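Local atomic coordinates of peroxiredoxin (Mycobacterium tuberculosis, PDB entry 5EPF), a protein that reduces hydrogen peroxide and organic hydroperoxides to water and alcohols as a thiol-specific peroxidase, protecting the cell against oxidative stress. Residues A[42-47]-A[85-90]; A[51-56]-A[89-94]. One frame throughout, in Å; residues are numbered along the deposited sequence.

Interaction 1: residues A[42-47]-A[85-90]; sequences FFYPAA and AKFAEV
The hydroxyl of Y44 is hydrogen-bonded to Q84 OE1, and the same oxygen packs at the edge of the F87 ring, 3.8 Å from F87 CD2. The setting is the thioredoxin fold of a peroxiredoxin, where strand 39-43 runs out into the loop leading to the active-site helix and helix 81-91 packs against that loop. The two rings form an offset edge-to-face pair, F87 turning its edge toward the face of Y44, with centroids 5.7 Å apart and planes at 75°. Close to the F87 plane, Y44 CZ stands 3.9 Å from F87 CE2. Within this pair the side chains extend past one another in opposite directions. F87 gets there because its CG is anti to the backbone N (chi1 -172°), which carries the ring off the helix into the interior. All three touching residues are buried. The nearest side-chain atoms of Y44 and C52 are about 4 Å apart, which places the ring beside the residue that probably forms the sulfenic acid intermediate. A47, whose N is hydrogen-bonded to D79 OD2, closes over one face of F87: its CA lies above the ring, while A47 CB approaches F87 CD2 to 3.5 Å.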
ATOM      1  N   PHE A  42       0.935   0.103   0.837  1.00  5.79           N
ATOM      2  CA  PHE A  42       2.066   0.931   0.444  1.00  5.49           C
ATOM      3  C   PHE A  42       1.618   1.975  -0.570  1.00  5.61           C
ATOM      4  O   PHE A  42       1.250   1.636  -1.703  1.00  6.39           O
ATOM      5  CB  PHE A  42       3.307   0.121   0.031  1.00  6.44           C
ATOM      6  CG  PHE A  42       3.214  -0.676  -1.273  1.00  6.94           C
ATOM      7  CD1 PHE A  42       3.734  -0.156  -2.460  1.00  7.26           C
ATOM      8  CD2 PHE A  42       2.727  -1.978  -1.288  1.00  6.96           C
ATOM      9  CE1 PHE A  42       3.712  -0.895  -3.638  1.00  8.01           C
ATOM     10  CE2 PHE A  42       2.699  -2.726  -2.479  1.00  7.31           C
ATOM     11  CZ  PHE A  42       3.209  -2.180  -3.635  1.00  8.03           C
ATOM     12  N   PHE A  43       1.637   3.244  -0.147  1.00  6.22           N
ATOM     13  CA  PHE A  43       1.320   4.372  -1.018  1.00  6.46           C
ATOM     14  C   PHE A  43       2.572   4.726  -1.812  1.00  6.85           C
ATOM     15  O   PHE A  43       3.646   4.956  -1.239  1.00  7.08           O
ATOM     16  CB  PHE A  43       0.946   5.593  -0.180  1.00  7.44           C
ATOM     17  CG  PHE A  43      -0.437   5.565   0.402  1.00  7.57           C
ATOM     18  CD1 PHE A  43      -1.503   6.174  -0.246  1.00  8.02           C
ATOM     19  CD2 PHE A  43      -0.657   4.972   1.637  1.00  7.61           C
ATOM     20  CE1 PHE A  43      -2.785   6.156   0.323  1.00  9.01           C
ATOM     21  CE2 PHE A  43      -1.909   4.966   2.224  1.00  8.86           C
ATOM     22  CZ  PHE A  43      -2.980   5.559   1.563  1.00  9.08           C
ATOM     23  N   TYR A  44       2.421   4.828  -3.126  1.00  7.13           N
ATOM     24  CA  TYR A  44       3.534   5.241  -3.970  1.00  7.04           C
ATOM     25  C   TYR A  44       3.113   6.402  -4.858  1.00  7.57           C
ATOM     26  O   TYR A  44       1.945   6.494  -5.255  1.00  8.33           O
ATOM     27  CB  TYR A  44       4.086   4.084  -4.824  1.00  7.94           C
ATOM     28  CG  TYR A  44       3.056   3.351  -5.671  1.00  7.50           C
ATOM     29  CD1 TYR A  44       2.695   3.816  -6.937  1.00  8.48           C
ATOM     30  CD2 TYR A  44       2.470   2.167  -5.212  1.00  8.89           C
ATOM     31  CE1 TYR A  44       1.763   3.120  -7.718  1.00  8.53           C
ATOM     32  CE2 TYR A  44       1.546   1.487  -5.975  1.00  8.59           C
ATOM     33  CZ  TYR A  44       1.206   1.958  -7.224  1.00  8.52           C
ATOM     34  OH  TYR A  44       0.297   1.254  -7.964  1.00  9.52           O
ATOM     35  N   PRO A  45       4.040   7.314  -5.177  1.00  8.05           N
ATOM     36  CA  PRO A  45       3.621   8.524  -5.921  1.00  9.11           C
ATOM     37  C   PRO A  45       3.069   8.248  -7.309  1.00  8.56           C
ATOM     38  O   PRO A  45       2.059   8.844  -7.701  1.00  8.43           O
ATOM     39  CB  PRO A  45       4.890   9.402  -5.948  1.00 10.33           C
ATOM     40  CG  PRO A  45       5.796   8.859  -4.906  1.00 11.90           C
ATOM     41  CD  PRO A  45       5.391   7.448  -4.593  1.00  8.23           C
ATOM     42  N   ALA A  46       3.719   7.381  -8.076  1.00  8.05           N
ATOM     43  CA  ALA A  46       3.414   7.293  -9.499  1.00  8.50           C
ATOM     44  C   ALA A  46       3.790   5.914 -10.013  1.00  8.22           C
ATOM     45  O   ALA A  46       4.973   5.558 -10.061  1.00  9.70           O
ATOM     46  CB  ALA A  46       4.149   8.380 -10.286  1.00 10.22           C
ATOM     47  N   ALA A  47       2.780   5.166 -10.442  1.00  7.63           N
ATOM     48  CA  ALA A  47       2.996   3.890 -11.095  1.00  7.91           C
ATOM     49  C   ALA A  47       3.979   4.032 -12.247  1.00  8.36           C
ATOM     50  O   ALA A  47       3.985   5.038 -12.960  1.00  9.10           O
ATOM     51  CB  ALA A  47       1.655   3.392 -11.629  1.00  8.62           C
ATOM     52  N   ALA A  85      -3.534  -1.088 -13.934  1.00  8.95           N
ATOM     53  CA  ALA A  85      -3.653  -2.355 -14.648  1.00  8.86           C
ATOM     54  C   ALA A  85      -2.407  -2.640 -15.478  1.00  8.27           C
ATOM     55  O   ALA A  85      -1.882  -3.757 -15.466  1.00  8.97           O
ATOM     56  CB  ALA A  85      -4.900  -2.358 -15.534  1.00 10.42           C
ATOM     57  N   LYS A  86      -1.919  -1.637 -16.217  1.00  8.58           N
ATOM     58  CA  LYS A  86      -0.723  -1.853 -17.035  1.00  9.33           C
ATOM     59  C   LYS A  86       0.512  -2.106 -16.176  1.00  8.52           C
ATOM     60  O   LYS A  86       1.336  -2.967 -16.505  1.00  9.34           O
ATOM     61  CB  LYS A  86      -0.493  -0.691 -18.001  1.00 10.95           C
ATOM     62  CG  LYS A  86       0.611  -0.980 -19.043  1.00 12.73           C
ATOM     63  CD  LYS A  86       0.406  -2.297 -19.828  1.00 13.41           C
ATOM     64  CE  LYS A  86      -0.834  -2.273 -20.674  1.00 13.73           C
ATOM     65  NZ  LYS A  86      -0.902  -3.477 -21.547  1.00 13.16           N
ATOM     66  N   PHE A  87       0.664  -1.360 -15.083  1.00  8.19           N
ATOM     67  CA  PHE A  87       1.798  -1.546 -14.180  1.00  8.49           C
ATOM     68  C   PHE A  87       1.820  -2.978 -13.658  1.00  7.99           C
ATOM     69  O   PHE A  87       2.854  -3.662 -13.702  1.00  8.06           O
ATOM     70  CB  PHE A  87       1.611  -0.547 -13.034  1.00  8.74           C
ATOM     71  CG  PHE A  87       2.765  -0.409 -12.060  1.00  8.50           C
ATOM     72  CD1 PHE A  87       4.089  -0.704 -12.387  1.00  9.14           C
ATOM     73  CD2 PHE A  87       2.491   0.106 -10.792  1.00  8.76           C
ATOM     74  CE1 PHE A  87       5.112  -0.499 -11.455  1.00 10.05           C
ATOM     75  CE2 PHE A  87       3.500   0.298  -9.860  1.00  9.34           C
ATOM     76  CZ  PHE A  87       4.818   0.005 -10.197  1.00  9.92           C
ATOM     77  N   ALA A  88       0.668  -3.463 -13.177  1.00  7.60           N
ATOM     78  CA  ALA A  88       0.600  -4.818 -12.614  1.00  8.44           C
ATOM     79  C   ALA A  88       0.803  -5.890 -13.689  1.00  9.24           C
ATOM     80  O   ALA A  88       1.370  -6.955 -13.413  1.00  9.97           O
ATOM     81  CB  ALA A  88      -0.735  -5.032 -11.894  1.00  9.34           C
ATOM     82  N   GLU A  89       0.315  -5.645 -14.906  1.00  9.54           N
ATOM     83  CA  GLU A  89       0.487  -6.614 -15.989  1.00 11.24           C
ATOM     84  C   GLU A  89       1.945  -6.697 -16.425  1.00 11.10           C
ATOM     85  O   GLU A  89       2.503  -7.791 -16.563  1.00 12.46           O
ATOM     86  CB  GLU A  89      -0.392  -6.218 -17.178  1.00 13.08           C
ATOM     87  CG  GLU A  89      -0.392  -7.215 -18.324  1.00 14.24           C
ATOM     88  CD  GLU A  89      -1.078  -6.663 -19.552  1.00 16.19           C
ATOM     89  OE1 GLU A  89      -1.363  -5.444 -19.600  1.00 15.23           O
ATOM     90  OE2 GLU A  89      -1.309  -7.446 -20.492  1.00 19.01           O
ATOM     91  N   VAL A  90       2.584  -5.548 -16.639  1.00 10.60           N
ATOM     92  CA  VAL A  90       3.969  -5.534 -17.108  1.00 10.59           C
ATOM     93  C   VAL A  90       4.912  -6.128 -16.067  1.00 10.38           C
ATOM     94  O   VAL A  90       5.900  -6.793 -16.414  1.00 11.60           O
ATOM     95  CB  VAL A  90       4.363  -4.099 -17.499  1.00 12.44           C
ATOM     96  CG1 VAL A  90       5.858  -3.978 -17.753  1.00 14.69           C
ATOM     97  CG2 VAL A  90       3.565  -3.665 -18.702  1.00 13.62           C
TER

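Interaction 2: residues A[51-56]-A[89-94]; sequences GCTKEA and EVRRFD. With SO4 (sulfate ion), chain B.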
ATOM      1  N   GLY A  51      11.606   4.460  -9.303  1.00 11.40           N
ATOM      2  CA  GLY A  51      11.627   4.210  -7.871  1.00 11.55           C
ATOM      3  C   GLY A  51      10.423   3.411  -7.417  1.00  9.69           C
ATOM      4  O   GLY A  51      10.543   2.496  -6.599  1.00 10.26           O
ATOM      5  N   CYS A  52       9.247   3.734  -7.950  1.00  9.40           N
ATOM      6  CA  CYS A  52       8.046   2.986  -7.591  0.70  9.74           C
ATOM      7  C   CYS A  52       8.111   1.563  -8.139  1.00  9.36           C
ATOM      8  O   CYS A  52       7.668   0.618  -7.481  1.00  9.26           O
ATOM      9  CB  CYS A  52       6.787   3.746  -8.038  0.70 11.03           C
ATOM     10  SG  CYS A  52       6.551   5.402  -7.242  0.70 10.59           S
ATOM     11  N   THR A  53       8.657   1.390  -9.344  1.00  9.22           N
ATOM     12  CA  THR A  53       8.867   0.046  -9.873  1.00  9.66           C
ATOM     13  C   THR A  53       9.796  -0.763  -8.969  1.00  8.94           C
ATOM     14  O   THR A  53       9.511  -1.926  -8.653  1.00  9.44           O
ATOM     15  CB  THR A  53       9.427   0.146 -11.291  1.00 10.92           C
ATOM     16  OG1 THR A  53       8.476   0.827 -12.115  1.00 11.83           O
ATOM     17  CG2 THR A  53       9.723  -1.232 -11.860  1.00 11.28           C
ATOM     18  N   LYS A  54      10.888  -0.150  -8.487  1.00  8.86           N
ATOM     19  CA  LYS A  54      11.779  -0.865  -7.574  1.00  9.08           C
ATOM     20  C   LYS A  54      11.038  -1.277  -6.305  1.00  8.52           C
ATOM     21  O   LYS A  54      11.100  -2.439  -5.885  1.00  8.67           O
ATOM     22  CB  LYS A  54      12.985   0.008  -7.225  1.00 10.01           C
ATOM     23  CG  LYS A  54      14.016  -0.696  -6.352  1.00 11.27           C
ATOM     24  CD  LYS A  54      15.286   0.176  -6.181  1.00 12.81           C
ATOM     25  CE  LYS A  54      16.345  -0.489  -5.301  1.00 15.81           C
ATOM     26  NZ  LYS A  54      16.872  -1.756  -5.899  1.00 18.16           N
ATOM     27  N   GLU A  55      10.303  -0.341  -5.696  1.00  8.07           N
ATOM     28  CA  GLU A  55       9.600  -0.636  -4.450  1.00  7.99           C
ATOM     29  C   GLU A  55       8.578  -1.753  -4.642  1.00  7.51           C
ATOM     30  O   GLU A  55       8.536  -2.716  -3.859  1.00  7.83           O
ATOM     31  CB  GLU A  55       8.913   0.634  -3.941  1.00  7.71           C
ATOM     32  CG  GLU A  55       8.174   0.376  -2.646  1.00  7.68           C
ATOM     33  CD  GLU A  55       7.319   1.514  -2.150  1.00  7.59           C
ATOM     34  OE1 GLU A  55       7.217   2.572  -2.797  1.00  9.24           O
ATOM     35  OE2 GLU A  55       6.703   1.329  -1.068  1.00  7.80           O
ATOM     36  N   ALA A  56       7.754  -1.643  -5.690  1.00  7.28           N
ATOM     37  CA  ALA A  56       6.666  -2.588  -5.895  1.00  7.57           C
ATOM     38  C   ALA A  56       7.183  -3.942  -6.367  1.00  7.21           C
ATOM     39  O   ALA A  56       6.606  -4.978  -6.016  1.00  7.28           O
ATOM     40  CB  ALA A  56       5.664  -1.994  -6.887  1.00  7.51           C
ATOM     41  N   GLU A  89       0.315  -5.645 -14.906  1.00  9.54           N
ATOM     42  CA  GLU A  89       0.487  -6.614 -15.989  1.00 11.24           C
ATOM     43  C   GLU A  89       1.945  -6.697 -16.425  1.00 11.10           C
ATOM     44  O   GLU A  89       2.503  -7.791 -16.563  1.00 12.46           O
ATOM     45  CB  GLU A  89      -0.392  -6.218 -17.178  1.00 13.08           C
ATOM     46  CG  GLU A  89      -0.392  -7.215 -18.324  1.00 14.24           C
ATOM     47  CD  GLU A  89      -1.078  -6.663 -19.552  1.00 16.19           C
ATOM     48  OE1 GLU A  89      -1.363  -5.444 -19.600  1.00 15.23           O
ATOM     49  OE2 GLU A  89      -1.309  -7.446 -20.492  1.00 19.01           O
ATOM     50  N   VAL A  90       2.584  -5.548 -16.639  1.00 10.60           N
ATOM     51  CA  VAL A  90       3.969  -5.534 -17.108  1.00 10.59           C
ATOM     52  C   VAL A  90       4.912  -6.128 -16.067  1.00 10.38           C
ATOM     53  O   VAL A  90       5.900  -6.793 -16.414  1.00 11.60           O
ATOM     54  CB  VAL A  90       4.363  -4.099 -17.499  1.00 12.44           C
ATOM     55  CG1 VAL A  90       5.858  -3.978 -17.753  1.00 14.69           C
ATOM     56  CG2 VAL A  90       3.565  -3.665 -18.702  1.00 13.62           C
ATOM     57  N   ARG A  91       4.642  -5.888 -14.776  1.00  9.44           N
ATOM     58  CA  ARG A  91       5.529  -6.344 -13.712  1.00  9.77           C
ATOM     59  C   ARG A  91       5.045  -7.639 -13.072  1.00  9.55           C
ATOM     60  O   ARG A  91       5.673  -8.135 -12.130  1.00 10.82           O
ATOM     61  CB  ARG A  91       5.695  -5.251 -12.653  1.00 10.16           C
ATOM     62  CG  ARG A  91       6.295  -3.969 -13.206  1.00 10.33           C
ATOM     63  CD  ARG A  91       7.676  -4.208 -13.787  1.00 10.93           C
ATOM     64  NE  ARG A  91       8.188  -3.005 -14.446  1.00 10.90           N
ATOM     65  CZ  ARG A  91       9.399  -2.913 -14.967  1.00 11.60           C
ATOM     66  NH1 ARG A  91      10.230  -3.936 -14.879  1.00 12.18           N
ATOM     67  NH2 ARG A  91       9.784  -1.791 -15.568  1.00 11.97           N
ATOM     68  N   ARG A  92       3.932  -8.193 -13.553  1.00 10.54           N
ATOM     69  CA  ARG A  92       3.418  -9.475 -13.062  1.00 11.40           C
ATOM     70  C   ARG A  92       3.198  -9.453 -11.544  1.00 11.20           C
ATOM     71  O   ARG A  92       3.591 -10.370 -10.813  1.00 13.00           O
ATOM     72  CB  ARG A  92       4.325 -10.632 -13.505  1.00 13.73           C
ATOM     73  CG  ARG A  92       4.455 -10.783 -15.043  1.00 15.80           C
ATOM     74  CD  ARG A  92       5.678 -10.049 -15.636  1.00 17.33           C
ATOM     75  NE  ARG A  92       6.934 -10.514 -15.044  1.00 17.92           N
ATOM     76  CZ  ARG A  92       8.018  -9.758 -14.862  1.00 16.98           C
ATOM     77  NH1 ARG A  92       8.035  -8.479 -15.246  1.00 15.51           N
ATOM     78  NH2 ARG A  92       9.093 -10.285 -14.296  1.00 17.37           N
ATOM     79  N   PHE A  93       2.557  -8.390 -11.061  1.00 10.09           N
ATOM     80  CA  PHE A  93       2.256  -8.296  -9.635  1.00 10.38           C
ATOM     81  C   PHE A  93       1.184  -9.297  -9.239  1.00 12.04           C
ATOM     82  O   PHE A  93       0.144  -9.411  -9.892  1.00 13.48           O
ATOM     83  CB  PHE A  93       1.791  -6.894  -9.253  1.00  9.86           C
ATOM     84  CG  PHE A  93       2.859  -5.847  -9.349  1.00  9.73           C
ATOM     85  CD1 PHE A  93       2.514  -4.522  -9.562  1.00 10.18           C
ATOM     86  CD2 PHE A  93       4.209  -6.182  -9.248  1.00 10.39           C
ATOM     87  CE1 PHE A  93       3.488  -3.547  -9.659  1.00 10.20           C
ATOM     88  CE2 PHE A  93       5.178  -5.204  -9.340  1.00 10.16           C
ATOM     89  CZ  PHE A  93       4.820  -3.894  -9.554  1.00  9.98           C
ATOM     90  N   ASP A  94       1.435 -10.005  -8.145  1.00 11.64           N
ATOM     91  CA  ASP A  94       0.506 -10.996  -7.613  1.00 11.92           C
ATOM     92  C   ASP A  94      -0.287 -10.440  -6.437  1.00 12.13           C
ATOM     93  O   ASP A  94      -0.496 -11.149  -5.452  1.00 15.12           O
ATOM     94  CB  ASP A  94       1.272 -12.257  -7.201  1.00 12.76           C
ATOM     95  CG  ASP A  94       2.287 -11.991  -6.093  1.00 14.60           C
ATOM     96  OD1 ASP A  94       2.985 -10.947  -6.125  1.00 14.08           O
ATOM     97  OD2 ASP A  94       2.373 -12.840  -5.177  1.00 17.97           O
TER
HETATM   98  S   SO4 B 200      11.278  -7.252 -13.866  1.00 15.05           S
HETATM   99  O1  SO4 B 200       9.927  -6.728 -13.733  1.00 13.92           O
HETATM  100  O2  SO4 B 200      12.204  -6.183 -14.298  1.00 18.28           O
HETATM  101  O3  SO4 B 200      11.752  -7.800 -12.592  1.00 16.90           O
HETATM  102  O4  SO4 B 200      11.298  -8.300 -14.891  1.00 17.25           O
HETATM  103  O   HOH W   1       6.987  -0.472 -14.069  1.00 14.79           O
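A56 and F93 make the tight half of this contact, T53 and R91 its wetter half. On the inner side, A56 CB presses on F93 CZ at 3.4 Å, meeting the ring obliquely, and F93 CE2 runs beside A56 O, which is hydrogen-bonded to Y95 OH. One face of F93 carries R91 CB, offset toward the rim, so the arginine links the two halves. The R91 chain bends at chi2 (-60°) and then extends, so that the R91 side chain crosses that of T53 at roughly a right angle. T53 CG2 sits over one face of the guanidinium, 3.5 Å from R91 NE. A water bridges the pair, donating to T53 OG1 at 2.8 Å and accepting from R91 NE; OG1 is also bonded to T49 O, just ahead of the helix. Farther out, a sulfate, probably from the crystallisation liquor, is bound by R91, R92 and R60. R91 NH1 reaches its O1 at 3.0 Å. R92 closes a Schellman motif with positive phi, and its NH1 bonds to V90 O at 3.0 Å, in the carbonyl plane on a lone pair, which helps hold the guanidinium in place. R91 and F93 both touch C57, the likely redox partner of C52, although the disulfide is absent here; two cysteines five residues apart in one helix are found in many BCP/PrxQ peroxiredoxins.

Both contacts dock helix 81-91 on the active-site region, and together they illustrate how chemistry changes with depth. Interaction 1 is fully buried and joins the helix to the loop after strand 39-43; interaction 2 joins the end of the same helix to helix 50-61, which follows that loop, and is only partly buried, with arginines, a water and a sulfate at its outer side. Their centres lie about 6 Å apart. F87 of interaction 1 and F93 of interaction 2 meet edge-to-face, so the two contacts adjoin, and a probable backbone bond from F93 N to A88 O, 3.0 Å long, ties the helix end together.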